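Local coordinates for transcriptional regulator (NtrC family) (Aquifex aeolicus, PDB 3DZD), which probably activates sigma54-dependent transcription as an NtrC-family response regulator with a nucleotide-binding AAA+ ATPase domain, here in its inactive state with ADP bound, at residues Leu310-Phe315 / Arg348-Leu353; Pro299-Arg304 / Gln341-Asn346. All blocks are in the same frame, centred on the assembly; numbering follows the deposited sequence.

Contact 1 pairs two lid helices whose side chains reach ADP directly; contact 2 joins the loops that lead into those helices, with the side chain of Asn346 about 7 Å from ADP between nearest atoms. The two thus illustrate successive layers of one junction, consistent with the lid reading the state of the nucleotide, as in other AAA+ proteins. Their centres lie about 12 Å apart, and their segments interleave along the chain, 299-304 before 310-315 and 341-346 before 348-353. Apolar atoms link the layers: Leu350 CD1 packs 3.6 Å from Trp343 CH2, and Leu311 CD1 lies 3.9 Å from Leu301 CD1.

Contact 1: Leu310-Phe315 / Arg348-Leu353. With ADP (adenosine-5'-diphosphate), chain C.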
loop_
_atom_site.group_PDB
_atom_site.type_symbol
_atom_site.label_atom_id
_atom_site.label_comp_id
_atom_site.label_asym_id
_atom_site.label_seq_id
_atom_site.Cartn_x
_atom_site.Cartn_y
_atom_site.Cartn_z
ATOM N N LEU A 310 4.828 29.791 8.764
ATOM C CA LEU A 310 4.334 28.534 9.321
ATOM C C LEU A 310 4.917 27.369 8.547
ATOM O O LEU A 310 5.406 26.404 9.129
ATOM C CB LEU A 310 2.800 28.463 9.274
ATOM C CG LEU A 310 2.053 29.408 10.219
ATOM C CD1 LEU A 310 0.563 29.105 10.223
ATOM C CD2 LEU A 310 2.614 29.299 11.625
ATOM N N LEU A 311 4.864 27.483 7.229
ATOM C CA LEU A 311 5.337 26.443 6.351
ATOM C C LEU A 311 6.852 26.273 6.476
ATOM O O LEU A 311 7.362 25.142 6.513
ATOM C CB LEU A 311 4.930 26.760 4.912
ATOM C CG LEU A 311 3.443 26.520 4.638
ATOM C CD1 LEU A 311 2.951 27.249 3.392
ATOM C CD2 LEU A 311 3.178 25.014 4.538
ATOM N N ALA A 312 7.566 27.395 6.545
ATOM C CA ALA A 312 9.016 27.364 6.672
ATOM C C ALA A 312 9.428 26.618 7.937
ATOM O O ALA A 312 10.349 25.799 7.920
ATOM C CB ALA A 312 9.592 28.784 6.677
ATOM N N GLU A 313 8.749 26.920 9.036
ATOM C CA GLU A 313 9.060 26.302 10.312
ATOM C C GLU A 313 8.731 24.816 10.263
ATOM O O GLU A 313 9.443 23.995 10.833
ATOM C CB GLU A 313 8.290 26.997 11.437
ATOM C CG GLU A 313 8.793 28.406 11.721
ATOM C CD GLU A 313 7.881 29.194 12.642
ATOM O OE1 GLU A 313 6.673 28.871 12.723
ATOM O OE2 GLU A 313 8.376 30.148 13.282
ATOM N N TYR A 314 7.658 24.480 9.559
ATOM C CA TYR A 314 7.235 23.096 9.421
ATOM C C TYR A 314 8.267 22.302 8.617
ATOM O O TYR A 314 8.581 21.152 8.950
ATOM C CB TYR A 314 5.850 23.038 8.768
ATOM C CG TYR A 314 5.446 21.692 8.191
ATOM C CD1 TYR A 314 4.831 20.724 8.978
ATOM C CD2 TYR A 314 5.645 21.409 6.852
ATOM C CE1 TYR A 314 4.455 19.501 8.447
ATOM C CE2 TYR A 314 5.274 20.198 6.314
ATOM C CZ TYR A 314 4.683 19.250 7.112
ATOM O OH TYR A 314 4.315 18.054 6.548
ATOM N N PHE A 315 8.796 22.914 7.559
ATOM C CA PHE A 315 9.779 22.230 6.722
ATOM C C PHE A 315 11.143 22.178 7.415
ATOM O O PHE A 315 11.833 21.164 7.373
ATOM C CB PHE A 315 9.882 22.885 5.332
ATOM C CG PHE A 315 8.668 22.659 4.460
ATOM C CD1 PHE A 315 8.198 21.371 4.214
ATOM C CD2 PHE A 315 7.989 23.731 3.893
ATOM C CE1 PHE A 315 7.070 21.158 3.425
ATOM C CE2 PHE A 315 6.875 23.527 3.091
ATOM C CZ PHE A 315 6.407 22.245 2.860
ATOM N N ARG A 348 6.106 24.586 -3.365
ATOM C CA ARG A 348 7.107 23.709 -3.935
ATOM C C ARG A 348 8.466 24.416 -3.914
ATOM O O ARG A 348 9.477 23.827 -3.545
ATOM C CB ARG A 348 6.682 23.340 -5.354
ATOM C CG ARG A 348 7.519 22.303 -6.026
ATOM C CD ARG A 348 6.725 21.748 -7.185
ATOM N NE ARG A 348 6.645 22.710 -8.275
ATOM C CZ ARG A 348 5.728 22.670 -9.235
ATOM N NH1 ARG A 348 4.806 21.718 -9.226
ATOM N NH2 ARG A 348 5.735 23.580 -10.200
ATOM N N GLU A 349 8.471 25.692 -4.291
ATOM C CA GLU A 349 9.673 26.517 -4.207
ATOM C C GLU A 349 10.162 26.663 -2.755
ATOM O O GLU A 349 11.327 26.394 -2.460
ATOM C CB GLU A 349 9.439 27.894 -4.839
ATOM C CG GLU A 349 10.707 28.759 -4.901
ATOM C CD GLU A 349 10.478 30.146 -5.490
ATOM O OE1 GLU A 349 9.499 30.349 -6.245
ATOM O OE2 GLU A 349 11.286 31.047 -5.188
ATOM N N LEU A 350 9.268 27.075 -1.856
ATOM C CA LEU A 350 9.619 27.224 -0.444
ATOM C C LEU A 350 10.210 25.951 0.162
ATOM O O LEU A 350 11.221 26.006 0.855
ATOM C CB LEU A 350 8.410 27.653 0.386
ATOM C CG LEU A 350 8.655 27.816 1.892
ATOM C CD1 LEU A 350 9.543 29.008 2.208
ATOM C CD2 LEU A 350 7.340 27.942 2.629
ATOM N N LYS A 351 9.580 24.809 -0.096
ATOM C CA LYS A 351 10.020 23.565 0.511
ATOM C C LYS A 351 11.453 23.271 0.089
ATOM O O LYS A 351 12.328 23.034 0.919
ATOM C CB LYS A 351 9.113 22.393 0.113
ATOM C CG LYS A 351 9.391 21.140 0.920
ATOM C CD LYS A 351 8.636 19.910 0.421
ATOM C CE LYS A 351 9.236 19.383 -0.869
ATOM N NZ LYS A 351 8.894 17.942 -1.057
ATOM N N ASN A 352 11.675 23.298 -1.215
ATOM C CA ASN A 352 12.979 23.027 -1.752
ATOM C C ASN A 352 14.019 24.020 -1.253
ATOM O O ASN A 352 15.169 23.656 -1.033
ATOM C CB ASN A 352 12.929 23.038 -3.270
ATOM C CG ASN A 352 14.307 23.085 -3.884
ATOM O OD1 ASN A 352 14.902 24.149 -4.014
ATOM N ND2 ASN A 352 14.822 21.926 -4.259
ATOM N N LEU A 353 13.614 25.271 -1.065
ATOM C CA LEU A 353 14.531 26.284 -0.560
ATOM C C LEU A 353 14.933 26.023 0.897
ATOM O O LEU A 353 16.058 26.304 1.294
ATOM C CB LEU A 353 13.938 27.692 -0.718
ATOM C CG LEU A 353 14.767 28.795 -0.061
ATOM C CD1 LEU A 353 14.999 29.963 -1.001
ATOM C CD2 LEU A 353 14.120 29.279 1.225
HETATM P PB ADP C . 0.632 20.974 -6.550
HETATM O O1B ADP C . -0.031 19.636 -6.288
HETATM O O2B ADP C . 1.314 21.083 -7.896
HETATM O O3B ADP C . -0.242 22.160 -6.277
HETATM P PA ADP C . 2.377 20.025 -4.435
HETATM O O1A ADP C . 1.495 19.952 -3.219
HETATM O O2A ADP C . 2.638 18.735 -5.186
HETATM O O3A ADP C . 1.798 21.163 -5.435
HETATM O "O5'" ADP C . 3.802 20.628 -3.997
HETATM C "C5'" ADP C . 3.999 21.154 -2.691
HETATM C "C4'" ADP C . 5.028 20.364 -1.906
HETATM O "O4'" ADP C . 5.000 20.893 -0.586
HETATM C "C3'" ADP C . 4.583 18.926 -1.737
HETATM O "O3'" ADP C . 5.714 18.138 -1.352
HETATM C "C2'" ADP C . 3.647 18.930 -0.558
HETATM O "O2'" ADP C . 3.938 17.751 0.196
HETATM C "C1'" ADP C . 4.097 20.137 0.238
HETATM N N9 ADP C . 2.962 21.009 0.604
HETATM C C8 ADP C . 2.236 21.750 -0.254
HETATM N N7 ADP C . 1.289 22.464 0.385
HETATM C C5 ADP C . 1.404 22.182 1.694
HETATM C C6 ADP C . 0.696 22.594 2.924
HETATM N N6 ADP C . -0.338 23.476 2.869
HETATM N N1 ADP C . 1.121 22.074 4.091
HETATM C C2 ADP C . 2.150 21.207 4.139
HETATM N N3 ADP C . 2.835 20.781 3.064
HETATM C C4 ADP C . 2.511 21.228 1.835
#
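Lys351 lays its aliphatic chain across one face of the Phe315 ring, crossing it at about a right angle. The CH-pi contact brings Lys351 CG to 3.6 Å from the ring centroid. With CG anti to the backbone N (chi1 -170°) and a bend at chi3, the lysine then leads away from helix 310-315 and donates from NZ to ADP O3' at 3.2 Å. The adenine is met from the other helix: Leu311 CD2 touches N1 of ADP at 3.6 Å, Phe315 CZ approaches N3 of ADP at 3.9 Å, and Tyr314 CE2 is equally near C2 of ADP. Arg348, probably the counterpart of the AAA+ sensor II arginine, has NH1 3.8 Å from ADP O2B, obliquely to the guanidinium. Behind this shell, Leu350 CD2 packs on Leu311 CB at 3.5 Å and meets the edge of Phe315; the ring face away from Lys351 takes Tyr314 CD2. Were Phe315 replaced by an alanine, the Lys351 chain would probably lose its aromatic support and its ammonium could swing from the ribose. The two segments cross at -40°; Leu338 of helix 332-339 covers Ala312 and Leu350, while Asn352 bonds to Glu355 of the second subunit.

Contact 2: Pro299-Arg304 / Gln341-Asn346; sequences PPLRER and QEWKGN
Asn346 turns its CG opposite its own carbonyl carbon (chi1 -69°), which carries OD1 to the backbone N of Leu301. That N-H bonds to OD1 at 2.7 Å and is nearly straight (166°). Leu301, its CG anti to the backbone N (chi1 173°), sends CD2 over the five-membered ring of Trp343, 3.9 Å from the centroid; Gln341 CB covers the opposite face, holding the indole between two aliphatic groups. A water ties the loops further: it accepts from Arg302 N and NH1, the latter at 2.9 Å, and lies within hydrogen-bonding range of Glu342 O and Asn346 OD1. Arg302 CD also rests 3.3 Å from Glu342 O. The arginine's salt bridge to Glu342 is long, with 3.9 Å from NE to OE1 and the oxygen well out of the guanidinium plane; its stronger partner is Glu160, which also accepts from Asn346 ND2. On the 299-304 side, Arg304 grips Pro299 O with both NE and NH2. A type I turn from Trp343 to Asn346, closed by Asn346 N on Trp343 O at 2.7 Å, leads into helix 346-359; the Gly-Asn-Val-Arg-Glu-Leu sequence spanning this junction is familiar from sigma54 activators, where it probably opens the sensor II helix.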
loop_
_atom_site.group_PDB
_atom_site.type_symbol
_atom_site.label_atom_id
_atom_site.label_comp_id
_atom_site.label_asym_id
_atom_site.label_seq_id
_atom_site.Cartn_x
_atom_site.Cartn_y
_atom_site.Cartn_z
ATOM N N PRO A 299 -5.312 29.644 -3.187
ATOM C CA PRO A 299 -4.581 30.893 -3.461
ATOM C C PRO A 299 -3.063 30.679 -3.547
ATOM O O PRO A 299 -2.552 29.767 -2.906
ATOM C CB PRO A 299 -4.883 31.764 -2.235
ATOM C CG PRO A 299 -5.744 30.950 -1.331
ATOM C CD PRO A 299 -5.776 29.545 -1.796
ATOM N N PRO A 300 -2.351 31.531 -4.306
ATOM C CA PRO A 300 -0.887 31.466 -4.298
ATOM C C PRO A 300 -0.351 31.677 -2.894
ATOM O O PRO A 300 -1.017 32.272 -2.038
ATOM C CB PRO A 300 -0.470 32.635 -5.189
ATOM C CG PRO A 300 -1.680 32.984 -5.986
ATOM C CD PRO A 300 -2.853 32.632 -5.143
ATOM N N LEU A 301 0.851 31.174 -2.661
ATOM C CA LEU A 301 1.495 31.296 -1.370
ATOM C C LEU A 301 1.623 32.764 -0.937
ATOM O O LEU A 301 1.413 33.080 0.235
ATOM C CB LEU A 301 2.861 30.603 -1.403
ATOM C CG LEU A 301 3.769 30.770 -0.187
ATOM C CD1 LEU A 301 3.055 30.399 1.094
ATOM C CD2 LEU A 301 5.041 29.924 -0.376
ATOM N N ARG A 302 1.948 33.652 -1.881
ATOM C CA ARG A 302 2.088 35.079 -1.587
ATOM C C ARG A 302 0.771 35.760 -1.199
ATOM O O ARG A 302 0.767 36.934 -0.821
ATOM C CB ARG A 302 2.705 35.819 -2.778
ATOM C CG ARG A 302 1.795 35.872 -3.976
ATOM C CD ARG A 302 2.538 36.178 -5.248
ATOM N NE ARG A 302 1.666 36.151 -6.423
ATOM C CZ ARG A 302 1.462 35.081 -7.189
ATOM N NH1 ARG A 302 2.056 33.920 -6.912
ATOM N NH2 ARG A 302 0.659 35.169 -8.240
ATOM N N GLU A 303 -0.345 35.043 -1.307
ATOM C CA GLU A 303 -1.635 35.587 -0.879
ATOM C C GLU A 303 -2.035 35.059 0.486
ATOM O O GLU A 303 -3.162 35.269 0.921
ATOM C CB GLU A 303 -2.748 35.265 -1.885
ATOM C CG GLU A 303 -2.718 36.104 -3.156
ATOM C CD GLU A 303 -3.926 35.846 -4.060
ATOM O OE1 GLU A 303 -5.044 35.583 -3.540
ATOM O OE2 GLU A 303 -3.755 35.917 -5.300
ATOM N N ARG A 304 -1.113 34.380 1.165
ATOM C CA ARG A 304 -1.468 33.634 2.373
ATOM C C ARG A 304 -0.895 34.215 3.658
ATOM O O ARG A 304 -0.828 33.533 4.689
ATOM C CB ARG A 304 -1.061 32.176 2.239
ATOM C CG ARG A 304 -1.700 31.493 1.065
ATOM C CD ARG A 304 -1.606 30.006 1.227
ATOM N NE ARG A 304 -1.839 29.313 -0.032
ATOM C CZ ARG A 304 -1.533 28.037 -0.233
ATOM N NH1 ARG A 304 -0.985 27.339 0.758
ATOM N NH2 ARG A 304 -1.784 27.459 -1.410
ATOM N N GLN A 341 9.334 37.639 -0.532
ATOM C CA GLN A 341 9.455 36.880 -1.773
ATOM C C GLN A 341 8.108 36.719 -2.480
ATOM O O GLN A 341 7.057 36.740 -1.851
ATOM C CB GLN A 341 10.119 35.516 -1.523
ATOM C CG GLN A 341 11.474 35.628 -0.828
ATOM C CD GLN A 341 12.424 36.587 -1.542
ATOM O OE1 GLN A 341 12.821 36.343 -2.688
ATOM N NE2 GLN A 341 12.803 37.677 -0.862
ATOM N N GLU A 342 8.168 36.558 -3.798
ATOM C CA GLU A 342 6.988 36.327 -4.617
ATOM C C GLU A 342 6.522 34.869 -4.618
ATOM O O GLU A 342 5.321 34.607 -4.643
ATOM C CB GLU A 342 7.260 36.779 -6.046
ATOM C CG GLU A 342 7.237 38.279 -6.178
ATOM C CD GLU A 342 5.840 38.812 -6.006
ATOM O OE1 GLU A 342 4.933 38.261 -6.672
ATOM O OE2 GLU A 342 5.649 39.763 -5.211
ATOM N N TRP A 343 7.475 33.937 -4.605
ATOM C CA TRP A 343 7.184 32.509 -4.637
ATOM C C TRP A 343 6.408 32.109 -5.878
ATOM O O TRP A 343 5.304 31.577 -5.779
ATOM C CB TRP A 343 6.421 32.076 -3.387
ATOM C CG TRP A 343 7.078 32.489 -2.109
ATOM C CD1 TRP A 343 6.611 33.393 -1.205
ATOM C CD2 TRP A 343 8.320 32.010 -1.591
ATOM N NE1 TRP A 343 7.478 33.503 -0.153
ATOM C CE2 TRP A 343 8.544 32.671 -0.369
ATOM C CE3 TRP A 343 9.271 31.096 -2.045
ATOM C CZ2 TRP A 343 9.674 32.446 0.404
ATOM C CZ3 TRP A 343 10.395 30.874 -1.276
ATOM C CH2 TRP A 343 10.586 31.545 -0.062
ATOM N N LYS A 344 6.980 32.352 -7.050
ATOM C CA LYS A 344 6.323 31.947 -8.293
ATOM C C LYS A 344 6.117 30.427 -8.350
ATOM O O LYS A 344 5.192 29.935 -8.995
ATOM C CB LYS A 344 7.107 32.427 -9.515
ATOM C CG LYS A 344 6.457 32.025 -10.828
ATOM C CD LYS A 344 7.115 32.696 -12.021
ATOM C CE LYS A 344 6.336 32.428 -13.301
ATOM N NZ LYS A 344 6.986 33.047 -14.489
ATOM N N GLY A 345 6.995 29.691 -7.674
ATOM C CA GLY A 345 6.841 28.255 -7.530
ATOM C C GLY A 345 6.098 27.870 -6.260
ATOM O O GLY A 345 5.971 26.684 -5.933
ATOM N N ASN A 346 5.626 28.874 -5.530
ATOM C CA ASN A 346 4.794 28.643 -4.365
ATOM C C ASN A 346 5.402 27.709 -3.312
ATOM O O ASN A 346 6.555 27.876 -2.942
ATOM C CB ASN A 346 3.415 28.186 -4.825
ATOM C CG ASN A 346 2.651 29.304 -5.510
ATOM O OD1 ASN A 346 2.220 30.238 -4.851
ATOM N ND2 ASN A 346 2.518 29.236 -6.838
HETATM O O HOH W 1 3.085 32.937 -4.433
#